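Long-range contact in 6-phosphogluconolactonase (Leishmania braziliensis, PDB 3CSS), which probably hydrolyses 6-phosphogluconolactone to 6-phosphogluconate, the second step of the oxidative pentose phosphate pathway: residues A[68-73]-A[103-108]. Numbering follows the deposited sequence.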
loop_
_atom_site.group_PDB
_atom_site.type_symbol
_atom_site.label_atom_id
_atom_site.label_comp_id
_atom_site.label_asym_id
_atom_site.label_seq_id
_atom_site.Cartn_x
_atom_site.Cartn_y
_atom_site.Cartn_z
ATOM N N ALA A 68 -6.533 -17.898 4.344
ATOM C CA ALA A 68 -5.249 -17.590 5.002
ATOM C C ALA A 68 -4.946 -16.079 5.057
ATOM O O ALA A 68 -4.203 -15.627 5.929
ATOM C CB ALA A 68 -4.110 -18.315 4.305
ATOM N N VAL A 69 -5.504 -15.321 4.112
ATOM C CA VAL A 69 -5.227 -13.889 3.967
ATOM C C VAL A 69 -6.521 -13.081 3.963
ATOM O O VAL A 69 -7.499 -13.453 3.305
ATOM C CB VAL A 69 -4.440 -13.563 2.663
ATOM C CG1 VAL A 69 -4.294 -12.021 2.492
ATOM C CG2 VAL A 69 -3.061 -14.242 2.647
ATOM N N GLN A 70 -6.517 -11.990 4.719
ATOM C CA GLN A 70 -7.547 -10.963 4.632
ATOM C C GLN A 70 -6.950 -9.797 3.844
ATOM O O GLN A 70 -5.971 -9.186 4.295
ATOM C CB GLN A 70 -7.969 -10.499 6.021
ATOM C CG GLN A 70 -8.987 -9.352 6.004
ATOM C CD GLN A 70 -9.427 -8.963 7.396
ATOM O OE1 GLN A 70 -8.601 -8.668 8.249
ATOM N NE2 GLN A 70 -10.737 -8.973 7.631
ATOM N N PHE A 71 -7.557 -9.506 2.691
ATOM C CA PHE A 71 -7.065 -8.505 1.740
ATOM C C PHE A 71 -7.774 -7.163 1.937
ATOM O O PHE A 71 -9.015 -7.095 2.049
ATOM C CB PHE A 71 -7.316 -8.937 0.291
ATOM C CG PHE A 71 -6.548 -10.142 -0.145
ATOM C CD1 PHE A 71 -5.318 -9.997 -0.759
ATOM C CD2 PHE A 71 -7.065 -11.416 0.030
ATOM C CE1 PHE A 71 -4.595 -11.093 -1.190
ATOM C CE2 PHE A 71 -6.346 -12.536 -0.393
ATOM C CZ PHE A 71 -5.105 -12.369 -1.007
ATOM N N ILE A 72 -6.981 -6.105 1.931
ATOM C CA ILE A 72 -7.470 -4.737 1.872
ATOM C C ILE A 72 -6.671 -3.986 0.817
ATOM O O ILE A 72 -5.556 -4.376 0.477
ATOM C CB ILE A 72 -7.390 -4.005 3.242
ATOM C CG1 ILE A 72 -5.950 -3.597 3.608
ATOM C CG2 ILE A 72 -8.013 -4.897 4.383
ATOM C CD1 ILE A 72 -5.872 -2.744 4.906
ATOM N N LEU A 73 -7.260 -2.921 0.290
ATOM C CA LEU A 73 -6.532 -2.040 -0.618
ATOM C C LEU A 73 -5.855 -0.957 0.227
ATOM O O LEU A 73 -6.498 -0.215 0.975
ATOM C CB LEU A 73 -7.470 -1.397 -1.643
ATOM C CG LEU A 73 -8.125 -2.312 -2.677
ATOM C CD1 LEU A 73 -9.204 -1.516 -3.416
ATOM C CD2 LEU A 73 -7.102 -2.874 -3.650
ATOM N N ASP A 103 -13.092 -12.692 2.308
ATOM C CA ASP A 103 -11.701 -12.415 2.666
ATOM C C ASP A 103 -11.184 -11.082 2.124
ATOM O O ASP A 103 -10.008 -10.763 2.298
ATOM C CB ASP A 103 -10.801 -13.531 2.134
ATOM C CG ASP A 103 -11.063 -14.857 2.797
ATOM O OD1 ASP A 103 -11.281 -14.888 4.031
ATOM O OD2 ASP A 103 -11.067 -15.870 2.076
ATOM N N VAL A 104 -12.055 -10.327 1.460
ATOM C CA VAL A 104 -11.694 -9.059 0.843
ATOM C C VAL A 104 -12.582 -7.931 1.378
ATOM O O VAL A 104 -13.806 -8.005 1.320
ATOM C CB VAL A 104 -11.826 -9.132 -0.714
ATOM C CG1 VAL A 104 -11.320 -7.837 -1.347
ATOM C CG2 VAL A 104 -11.070 -10.320 -1.257
ATOM N N ILE A 105 -11.954 -6.880 1.881
ATOM C CA ILE A 105 -12.663 -5.700 2.351
ATOM C C ILE A 105 -12.819 -4.713 1.197
ATOM O O ILE A 105 -11.829 -4.265 0.603
ATOM C CB ILE A 105 -11.942 -5.047 3.560
ATOM C CG1 ILE A 105 -11.709 -6.077 4.679
ATOM C CG2 ILE A 105 -12.727 -3.853 4.087
ATOM C CD1 ILE A 105 -12.943 -6.773 5.187
ATOM N N SER A 106 -14.061 -4.395 0.855
ATOM C CA SER A 106 -14.328 -3.513 -0.274
ATOM C C SER A 106 -14.369 -2.048 0.146
ATOM O O SER A 106 -14.702 -1.720 1.287
ATOM C CB SER A 106 -15.650 -3.894 -0.947
ATOM O OG SER A 106 -16.737 -3.710 -0.078
ATOM N N ILE A 107 -14.027 -1.176 -0.799
ATOM C CA ILE A 107 -14.193 0.268 -0.653
ATOM C C ILE A 107 -15.438 0.669 -1.438
ATOM O O ILE A 107 -15.580 0.311 -2.607
ATOM C CB ILE A 107 -12.980 1.061 -1.205
ATOM C CG1 ILE A 107 -11.701 0.698 -0.438
ATOM C CG2 ILE A 107 -13.234 2.566 -1.102
ATOM C CD1 ILE A 107 -10.415 1.295 -1.027
ATOM N N ASP A 108 -16.325 1.415 -0.790
ATOM C CA ASP A 108 -17.513 1.973 -1.428
ATOM C C ASP A 108 -17.180 3.358 -1.996
ATOM O O ASP A 108 -17.029 4.311 -1.243
ATOM C CB ASP A 108 -18.644 2.051 -0.395
ATOM C CG ASP A 108 -19.953 2.501 -0.983
ATOM O OD1 ASP A 108 -20.027 2.749 -2.208
ATOM O OD2 ASP A 108 -20.921 2.602 -0.198
HETATM O O HOH W 1 -9.562 -13.957 5.819
HETATM O O HOH W 2 -10.044 -2.527 0.396
#
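Asp103 O receives the backbone N-H of Phe71 at 2.8 Å (Phe71 N to Asp103 O) in a bond bent only 9° from straight, while the CA-H of Gln70 and the edge of the Phe71 ring also approach this oxygen. This bond is half of a parallel beta bridge between Phe71 and Val104 in a Rossmann-like alpha/beta fold. The return bond, Ile105 N to Phe71 O at 3.0 Å, completes the parallel pattern, in which one residue bonds to the two flanking its opposite number, Val104. The edges of strand 69-77 are thus shared: Gln70 and Ile72 pair with strand 39-43, whereas Phe71 serves the loop before helix 110-113.

Beyond this single bridge the parallel pattern is carried on by a bound water. It accepts from Leu73 N at 2.8 Å and donates to Ile105 O at 2.5 Å, standing where a direct bond would come next. At the other end, a second water lies between Asp103 OD1 and Val69 O, the link to Val69 O being weak; it has more acceptors in reach than protons to give, so not every link can hold at once. The other carboxylate oxygen, OD2, bonds His67.

Side chains divide between the two sides of the strand. Ile72 and Ile105 lie side by side, pointing the same way, CG2 of Ile72 against CG1 of Ile105 at 3.9 Å, with Tyr133 of helix 123-140 touching Ile72 and Lys136 touching Ile105. Ile105 folds at its second torsion (chi2 -57°), which brings CD1 within 4.0 Å of NE2 of the extended Gln70, an amide nitrogen hydrogen-bonded to Cys140 O. From the opposite side, that of Phe71, Leu73 CD1 meets Ile107 CD1. Phe71 packs there against Leu95 and Leu96 of helix 87-96, and its ring carries Val69 CG1 over the centre of one face, 3.5 Å above the plane.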